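Local coordinates for DUF2235 domain-containing protein (Pseudomonas aeruginosa, PDB 4O5P) that is a type VI secretion phospholipase effector, Tle1, which probably hydrolyses membrane phospholipids through an alpha/beta-hydrolase-type catalytic domain, at residues Tyr373-Gly387 with Leu401-Glu413. Sequence-based numbering, arbitrary orientation.
Sequences YAYPGVHSDVGGGYG and LLSQIALQHMYAE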
ATOM      1  N   TYR A 373       5.104  15.163   0.371  1.00 15.14           N
ATOM      2  CA  TYR A 373       5.604  15.654   1.654  1.00 15.11           C
ATOM      3  C   TYR A 373       6.261  14.543   2.455  1.00 16.94           C
ATOM      4  O   TYR A 373       5.697  13.446   2.584  1.00 13.78           O
ATOM      5  CB  TYR A 373       4.466  16.243   2.481  1.00 16.28           C
ATOM      6  CG  TYR A 373       3.989  17.589   2.006  1.00 16.30           C
ATOM      7  CD1 TYR A 373       4.730  18.742   2.260  1.00 17.24           C
ATOM      8  CD2 TYR A 373       2.785  17.713   1.320  1.00 15.80           C
ATOM      9  CE1 TYR A 373       4.280  19.998   1.829  1.00 15.95           C
ATOM     10  CE2 TYR A 373       2.335  18.943   0.897  1.00 17.86           C
ATOM     11  CZ  TYR A 373       3.087  20.078   1.144  1.00 17.01           C
ATOM     12  OH  TYR A 373       2.620  21.297   0.715  1.00 18.18           O
ATOM     13  N   ALA A 374       7.449  14.830   2.994  1.00 16.30           N
ATOM     14  CA  ALA A 374       8.158  13.885   3.861  1.00 14.84           C
ATOM     15  C   ALA A 374       7.644  14.007   5.297  1.00 17.03           C
ATOM     16  O   ALA A 374       7.577  15.119   5.832  1.00 15.22           O
ATOM     17  CB  ALA A 374       9.645  14.143   3.824  1.00 15.87           C
ATOM     18  N   TYR A 375       7.298  12.865   5.900  1.00 12.25           N
ATOM     19  CA  TYR A 375       6.734  12.763   7.260  1.00 13.81           C
ATOM     20  C   TYR A 375       7.538  11.790   8.144  1.00 13.49           C
ATOM     21  O   TYR A 375       8.107  10.815   7.657  1.00 15.19           O
ATOM     22  CB  TYR A 375       5.260  12.297   7.215  1.00 12.29           C
ATOM     23  CG  TYR A 375       4.266  13.441   7.174  1.00 16.12           C
ATOM     24  CD1 TYR A 375       4.040  14.155   6.000  1.00 16.36           C
ATOM     25  CD2 TYR A 375       3.564  13.818   8.312  1.00 15.38           C
ATOM     26  CE1 TYR A 375       3.130  15.226   5.965  1.00 14.59           C
ATOM     27  CE2 TYR A 375       2.679  14.884   8.289  1.00 15.67           C
ATOM     28  CZ  TYR A 375       2.467  15.577   7.115  1.00 20.22           C
ATOM     29  OH  TYR A 375       1.576  16.627   7.104  1.00 23.30           O
ATOM     30  N   PRO A 376       7.562  12.041   9.463  1.00 14.04           N
ATOM     31  CA  PRO A 376       8.306  11.182  10.387  1.00 14.23           C
ATOM     32  C   PRO A 376       7.510   9.933  10.702  1.00 12.30           C
ATOM     33  O   PRO A 376       6.283   9.944  10.543  1.00 15.98           O
ATOM     34  CB  PRO A 376       8.416  12.057  11.643  1.00 11.67           C
ATOM     35  CG  PRO A 376       7.157  12.831  11.626  1.00 12.18           C
ATOM     36  CD  PRO A 376       6.916  13.162  10.162  1.00 12.67           C
ATOM     37  N   GLY A 377       8.194   8.880  11.148  1.00 15.59           N
ATOM     38  CA  GLY A 377       7.550   7.629  11.503  1.00 11.96           C
ATOM     39  C   GLY A 377       7.681   6.558  10.445  1.00 11.61           C
ATOM     40  O   GLY A 377       8.224   6.782   9.364  1.00 14.72           O
ATOM     41  N   VAL A 378       7.202   5.366  10.759  1.00 12.21           N
ATOM     42  CA  VAL A 378       7.252   4.280   9.808  1.00 10.91           C
ATOM     43  C   VAL A 378       5.908   4.218   9.078  1.00 13.05           C
ATOM     44  O   VAL A 378       5.141   5.175   9.153  1.00 11.68           O
ATOM     45  CB  VAL A 378       7.626   2.969  10.482  1.00 12.21           C
ATOM     46  CG1 VAL A 378       9.027   3.128  11.126  1.00 13.70           C
ATOM     47  CG2 VAL A 378       6.604   2.603  11.533  1.00 10.16           C
ATOM     48  N   HIS A 379       5.644   3.119   8.372  1.00 11.47           N
ATOM     49  CA  HIS A 379       4.574   3.052   7.368  1.00 11.84           C
ATOM     50  C   HIS A 379       3.207   3.534   7.921  1.00 12.61           C
ATOM     51  O   HIS A 379       2.583   4.485   7.392  1.00 13.16           O
ATOM     52  CB  HIS A 379       4.506   1.605   6.849  1.00 11.37           C
ATOM     53  CG  HIS A 379       3.572   1.381   5.699  1.00 12.40           C
ATOM     54  ND1 HIS A 379       3.513   2.216   4.603  1.00 10.31           N
ATOM     55  CD2 HIS A 379       2.710   0.368   5.442  1.00 13.02           C
ATOM     56  CE1 HIS A 379       2.641   1.742   3.735  1.00 12.27           C
ATOM     57  NE2 HIS A 379       2.128   0.626   4.225  1.00 11.91           N
ATOM     58  N   SER A 380       2.769   2.911   9.010  1.00 13.77           N
ATOM     59  CA  SER A 380       1.464   3.228   9.589  1.00 14.39           C
ATOM     60  C   SER A 380       1.467   4.456  10.504  1.00 16.07           C
ATOM     61  O   SER A 380       0.401   4.892  10.976  1.00 17.25           O
ATOM     62  CB  SER A 380       0.890   2.006  10.297  1.00 15.82           C
ATOM     63  OG  SER A 380       0.525   1.041   9.331  1.00 15.10           O
ATOM     64  N   ASP A 381       2.653   5.011  10.745  1.00 14.23           N
ATOM     65  CA  ASP A 381       2.776   6.331  11.356  1.00 15.82           C
ATOM     66  C   ASP A 381       2.353   7.426  10.382  1.00 15.76           C
ATOM     67  O   ASP A 381       2.087   8.562  10.783  1.00 14.98           O
ATOM     68  CB  ASP A 381       4.210   6.595  11.811  1.00 13.53           C
ATOM     69  CG  ASP A 381       4.578   5.813  13.059  1.00 17.30           C
ATOM     70  OD1 ASP A 381       3.662   5.600  13.896  1.00 13.94           O
ATOM     71  OD2 ASP A 381       5.770   5.424  13.184  1.00 13.26           O
ATOM     72  N   VAL A 382       2.283   7.086   9.100  1.00 17.20           N
ATOM     73  CA  VAL A 382       1.832   8.051   8.103  1.00 13.80           C
ATOM     74  C   VAL A 382       0.424   7.696   7.632  1.00 19.77           C
ATOM     75  O   VAL A 382      -0.453   8.572   7.524  1.00 15.03           O
ATOM     76  CB  VAL A 382       2.778   8.080   6.907  1.00 14.84           C
ATOM     77  CG1 VAL A 382       2.269   9.053   5.850  1.00 12.75           C
ATOM     78  CG2 VAL A 382       4.192   8.463   7.365  1.00 12.18           C
ATOM     79  N   GLY A 383       0.205   6.413   7.347  1.00 14.63           N
ATOM     80  CA  GLY A 383      -1.128   6.004   6.933  1.00 13.41           C
ATOM     81  C   GLY A 383      -2.166   5.795   8.022  1.00 14.41           C
ATOM     82  O   GLY A 383      -3.366   5.706   7.732  1.00 17.29           O
ATOM     83  N   GLY A 384      -1.738   5.711   9.272  1.00 13.62           N
ATOM     84  CA  GLY A 384      -2.659   5.346  10.334  1.00 13.86           C
ATOM     85  C   GLY A 384      -2.717   3.828  10.452  1.00 16.04           C
ATOM     86  O   GLY A 384      -2.267   3.111   9.545  1.00 12.92           O
ATOM     87  N   GLY A 385      -3.253   3.330  11.562  1.00 18.29           N
ATOM     88  CA  GLY A 385      -3.520   1.906  11.672  1.00 20.80           C
ATOM     89  C   GLY A 385      -2.961   1.293  12.941  1.00 21.45           C
ATOM     90  O   GLY A 385      -3.204   0.113  13.226  1.00 19.66           O
ATOM     91  N   TYR A 386      -2.211   2.079  13.706  1.00 20.38           N
ATOM     92  CA  TYR A 386      -1.715   1.599  14.997  1.00 19.70           C
ATOM     93  C   TYR A 386      -2.757   1.932  16.051  1.00 23.07           C
ATOM     94  O   TYR A 386      -3.345   3.013  16.011  1.00 22.77           O
ATOM     95  CB  TYR A 386      -0.403   2.284  15.365  1.00 17.11           C
ATOM     96  CG  TYR A 386       0.802   1.714  14.662  1.00 14.57           C
ATOM     97  CD1 TYR A 386       1.212   0.409  14.909  1.00 17.67           C
ATOM     98  CD2 TYR A 386       1.538   2.481  13.762  1.00 14.57           C
ATOM     99  CE1 TYR A 386       2.327  -0.129  14.268  1.00 17.02           C
ATOM    100  CE2 TYR A 386       2.660   1.954  13.112  1.00 13.91           C
ATOM    101  CZ  TYR A 386       3.035   0.644  13.368  1.00 16.21           C
ATOM    102  OH  TYR A 386       4.146   0.099  12.743  1.00 18.46           O
ATOM    103  N   GLY A 387      -2.979   1.017  16.990  1.00 25.29           N
ATOM    104  CA  GLY A 387      -3.874   1.285  18.102  1.00 26.48           C
ATOM    105  C   GLY A 387      -3.170   1.923  19.288  1.00 23.50           C
ATOM    106  O   GLY A 387      -1.938   1.865  19.414  1.00 23.66           O
ATOM    107  N   LEU A 401      -1.394   9.838  18.759  1.00 17.83           N
ATOM    108  CA  LEU A 401      -0.947   8.956  17.691  1.00 20.04           C
ATOM    109  C   LEU A 401      -0.349   9.803  16.571  1.00 18.85           C
ATOM    110  O   LEU A 401      -1.013  10.714  16.056  1.00 22.02           O
ATOM    111  CB  LEU A 401      -2.163   8.165  17.184  1.00 16.91           C
ATOM    112  CG  LEU A 401      -2.186   6.677  16.820  1.00 22.34           C
ATOM    113  CD1 LEU A 401      -1.337   5.803  17.722  1.00 18.81           C
ATOM    114  CD2 LEU A 401      -3.641   6.176  16.817  1.00 19.45           C
ATOM    115  N   LEU A 402       0.893   9.506  16.185  1.00 15.71           N
ATOM    116  CA  LEU A 402       1.610  10.341  15.223  1.00 17.06           C
ATOM    117  C   LEU A 402       0.820  10.538  13.911  1.00 17.29           C
ATOM    118  O   LEU A 402       0.745  11.650  13.347  1.00 19.22           O
ATOM    119  CB  LEU A 402       3.000   9.739  14.971  1.00 15.41           C
ATOM    120  CG  LEU A 402       3.956  10.457  14.021  1.00 15.63           C
ATOM    121  CD1 LEU A 402       4.105  11.923  14.370  1.00 15.94           C
ATOM    122  CD2 LEU A 402       5.324   9.769  14.058  1.00 14.54           C
ATOM    123  N   SER A 403       0.181   9.464  13.467  1.00 14.61           N
ATOM    124  CA  SER A 403      -0.568   9.472  12.214  1.00 17.33           C
ATOM    125  C   SER A 403      -1.705  10.500  12.166  1.00 16.75           C
ATOM    126  O   SER A 403      -2.263  10.748  11.106  1.00 16.20           O
ATOM    127  CB  SER A 403      -1.128   8.081  11.942  1.00 16.54           C
ATOM    128  OG  SER A 403      -1.826   7.606  13.069  1.00 16.90           O
ATOM    129  N   GLN A 404      -2.052  11.077  13.312  1.00 18.39           N
ATOM    130  CA  GLN A 404      -3.082  12.114  13.349  1.00 18.50           C
ATOM    131  C   GLN A 404      -2.669  13.406  12.657  1.00 18.62           C
ATOM    132  O   GLN A 404      -3.539  14.200  12.278  1.00 18.52           O
ATOM    133  CB  GLN A 404      -3.531  12.392  14.795  1.00 18.16           C
ATOM    134  CG  GLN A 404      -4.200  11.186  15.482  1.00 16.70           C
ATOM    135  CD  GLN A 404      -5.575  10.856  14.911  1.00 21.73           C
ATOM    136  OE1 GLN A 404      -5.774   9.817  14.267  1.00 19.31           O
ATOM    137  NE2 GLN A 404      -6.537  11.736  15.161  1.00 23.21           N
ATOM    138  N   ILE A 405      -1.367  13.630  12.473  1.00 19.25           N
ATOM    139  CA  ILE A 405      -0.943  14.889  11.837  1.00 17.73           C
ATOM    140  C   ILE A 405      -1.177  14.788  10.335  1.00 19.79           C
ATOM    141  O   ILE A 405      -1.918  15.595   9.734  1.00 17.63           O
ATOM    142  CB  ILE A 405       0.555  15.238  12.132  1.00 19.27           C
ATOM    143  CG1 ILE A 405       0.839  15.216  13.633  1.00 18.92           C
ATOM    144  CG2 ILE A 405       0.929  16.595  11.545  1.00 18.54           C
ATOM    145  CD1 ILE A 405       0.048  16.247  14.425  1.00 19.28           C
ATOM    146  N   ALA A 406      -0.564  13.774   9.731  1.00 19.90           N
ATOM    147  CA  ALA A 406      -0.793  13.488   8.318  1.00 17.12           C
ATOM    148  C   ALA A 406      -2.292  13.460   8.008  1.00 17.18           C
ATOM    149  O   ALA A 406      -2.730  14.005   6.992  1.00 20.30           O
ATOM    150  CB  ALA A 406      -0.143  12.187   7.927  1.00 17.19           C
ATOM    151  N   LEU A 407      -3.079  12.856   8.897  1.00 19.38           N
ATOM    152  CA  LEU A 407      -4.537  12.784   8.695  1.00 18.81           C
ATOM    153  C   LEU A 407      -5.118  14.185   8.534  1.00 18.42           C
ATOM    154  O   LEU A 407      -5.802  14.493   7.533  1.00 19.05           O
ATOM    155  CB  LEU A 407      -5.206  12.075   9.877  1.00 18.15           C
ATOM    156  CG  LEU A 407      -6.719  12.209  10.018  1.00 16.22           C
ATOM    157  CD1 LEU A 407      -7.427  11.477   8.880  1.00 17.92           C
ATOM    158  CD2 LEU A 407      -7.150  11.654  11.341  1.00 17.97           C
ATOM    159  N   GLN A 408      -4.816  15.052   9.489  1.00 14.50           N
ATOM    160  CA  GLN A 408      -5.356  16.400   9.410  1.00 21.26           C
ATOM    161  C   GLN A 408      -4.851  17.077   8.143  1.00 19.84           C
ATOM    162  O   GLN A 408      -5.612  17.770   7.431  1.00 19.85           O
ATOM    163  CB  GLN A 408      -5.009  17.207  10.665  1.00 21.76           C
ATOM    164  CG  GLN A 408      -5.872  16.845  11.871  1.00 14.76           C
ATOM    165  CD  GLN A 408      -5.932  17.956  12.922  1.00 23.20           C
ATOM    166  OE1 GLN A 408      -5.371  19.038  12.736  1.00 20.72           O
ATOM    167  NE2 GLN A 408      -6.620  17.685  14.036  1.00 23.85           N
ATOM    168  N   HIS A 409      -3.591  16.821   7.816  1.00 15.33           N
ATOM    169  CA  HIS A 409      -3.011  17.502   6.677  1.00 20.39           C
ATOM    170  C   HIS A 409      -3.815  17.081   5.450  1.00 21.40           C
ATOM    171  O   HIS A 409      -4.227  17.932   4.638  1.00 19.61           O
ATOM    172  CB  HIS A 409      -1.519  17.171   6.548  1.00 17.98           C
ATOM    173  CG  HIS A 409      -0.839  17.820   5.382  1.00 20.45           C
ATOM    174  ND1 HIS A 409       0.494  17.618   5.096  1.00 17.64           N
ATOM    175  CD2 HIS A 409      -1.305  18.663   4.425  1.00 18.79           C
ATOM    176  CE1 HIS A 409       0.818  18.301   4.011  1.00 17.24           C
ATOM    177  NE2 HIS A 409      -0.258  18.936   3.580  1.00 19.43           N
HETATM  178  N   MSE A 410      -4.110  15.780   5.364  1.00 16.72           N
HETATM  179  CA  MSE A 410      -4.701  15.259   4.149  1.00 17.38           C
HETATM  180  C   MSE A 410      -6.082  15.861   4.079  1.00 20.21           C
HETATM  181  O   MSE A 410      -6.526  16.328   3.015  1.00 18.97           O
HETATM  182  CB  MSE A 410      -4.766  13.717   4.163  1.00 14.59           C
HETATM  183  CG  MSE A 410      -5.288  13.153   2.843  1.00 11.95           C
HETATM  184 SE   MSE A 410      -4.022  13.469   1.386  1.00 22.33          SE
HETATM  185  CE  MSE A 410      -2.874  11.950   1.741  1.00 13.50           C
ATOM    186  N   TYR A 411      -6.719  15.935   5.250  1.00 19.98           N
ATOM    187  CA  TYR A 411      -8.064  16.459   5.325  1.00 18.16           C
ATOM    188  C   TYR A 411      -8.068  17.856   4.729  1.00 21.52           C
ATOM    189  O   TYR A 411      -8.882  18.167   3.840  1.00 22.46           O
ATOM    190  CB  TYR A 411      -8.530  16.481   6.782  1.00 18.17           C
ATOM    191  CG  TYR A 411      -9.873  17.123   6.982  1.00 21.29           C
ATOM    192  CD1 TYR A 411     -11.042  16.380   6.907  1.00 18.44           C
ATOM    193  CD2 TYR A 411      -9.972  18.479   7.261  1.00 23.84           C
ATOM    194  CE1 TYR A 411     -12.283  16.987   7.105  1.00 25.47           C
ATOM    195  CE2 TYR A 411     -11.186  19.084   7.453  1.00 20.83           C
ATOM    196  CZ  TYR A 411     -12.337  18.348   7.373  1.00 29.02           C
ATOM    197  OH  TYR A 411     -13.543  18.995   7.567  1.00 25.79           O
ATOM    198  N   ALA A 412      -7.110  18.678   5.163  1.00 20.33           N
ATOM    199  CA  ALA A 412      -7.130  20.085   4.782  1.00 18.80           C
ATOM    200  C   ALA A 412      -6.962  20.169   3.280  1.00 22.82           C
ATOM    201  O   ALA A 412      -7.688  20.923   2.604  1.00 20.90           O
ATOM    202  CB  ALA A 412      -6.034  20.867   5.503  1.00 19.11           C
ATOM    203  N   GLU A 413      -6.058  19.342   2.746  1.00 20.23           N
ATOM    204  CA  GLU A 413      -5.758  19.393   1.319  1.00 17.81           C
ATOM    205  C   GLU A 413      -7.029  19.043   0.581  1.00 22.53           C
ATOM    206  O   GLU A 413      -7.437  19.760  -0.337  1.00 22.75           O
ATOM    207  CB  GLU A 413      -4.637  18.407   0.941  1.00 18.73           C
ATOM    208  CG  GLU A 413      -3.275  18.744   1.565  1.00 18.27           C
ATOM    209  CD  GLU A 413      -2.545  19.805   0.785  1.00 24.10           C
ATOM    210  OE1 GLU A 413      -1.360  20.058   1.111  1.00 23.03           O
ATOM    211  OE2 GLU A 413      -3.147  20.375  -0.170  1.00 19.67           O
TER
HETATM  212  O   HOH W   1       0.446  21.632  -0.268  1.00 21.89           O
HETATM  213  O   HOH W   2      -1.112   5.044  13.439  1.00 19.05           O
HETATM  214  O   HOH W   3       1.150   6.612  14.545  1.00 17.95           O
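L401 lays its branched end against the backbone of Y386, CD2 lying 3.3 Å from the carbonyl O, with CD1 close to the CB of the tyrosine. At L402, CG anti to the backbone N (chi1 -179°) sends the side chain into the bend at P376-G377, where CD2 comes within 3.6 Å of P376 O and also reaches G377 CA and D381 CB. S403 sits at the tightest approach of the two backbones. Its CB rests 3.5 Å from G384 CA, its CA lies 3.2 Å from D381 O in a bent CA-H...O contact, and two waters knit the place together: one donates hydrogen bonds to S403 OG and S380 O and accepts from Y386 N, the other links S403 N to D381 OD1. D381 OD2 accepts the N-H of V378 across the start of the short helix 379-383. I405 touches the edge of the Y375 ring through CG2, whereas A406 places CB over its face, a CH-pi contact 4.3 Å from the centroid. One turn on, the Y375 hydroxyl meets H409 ND1 at the imidazole edge in a very short hydrogen bond of 2.5 Å. H409 NE2 donates to the anti lone pair of E413 OE1, so both ring nitrogens are engaged and the ring's rotation is fixed; its CE1 edge stands over one face of Y373 in a T-shaped pair, planes at 62°. A further water donates to E413 OE1. H379 hydrogen-bonds to S237 through NE2 and to D281 through ND1, consistent with the catalytic triad of an alpha/beta-hydrolase, and the contact thus packs the probable histidine loop on the following helix. Residues 403-413 run nearly antiparallel to strand residues 373-375, at 159°, with strand 331-336 beside that strand, helix 91-97 meeting L407 and M410, and helix 451-463 against P376 and I405.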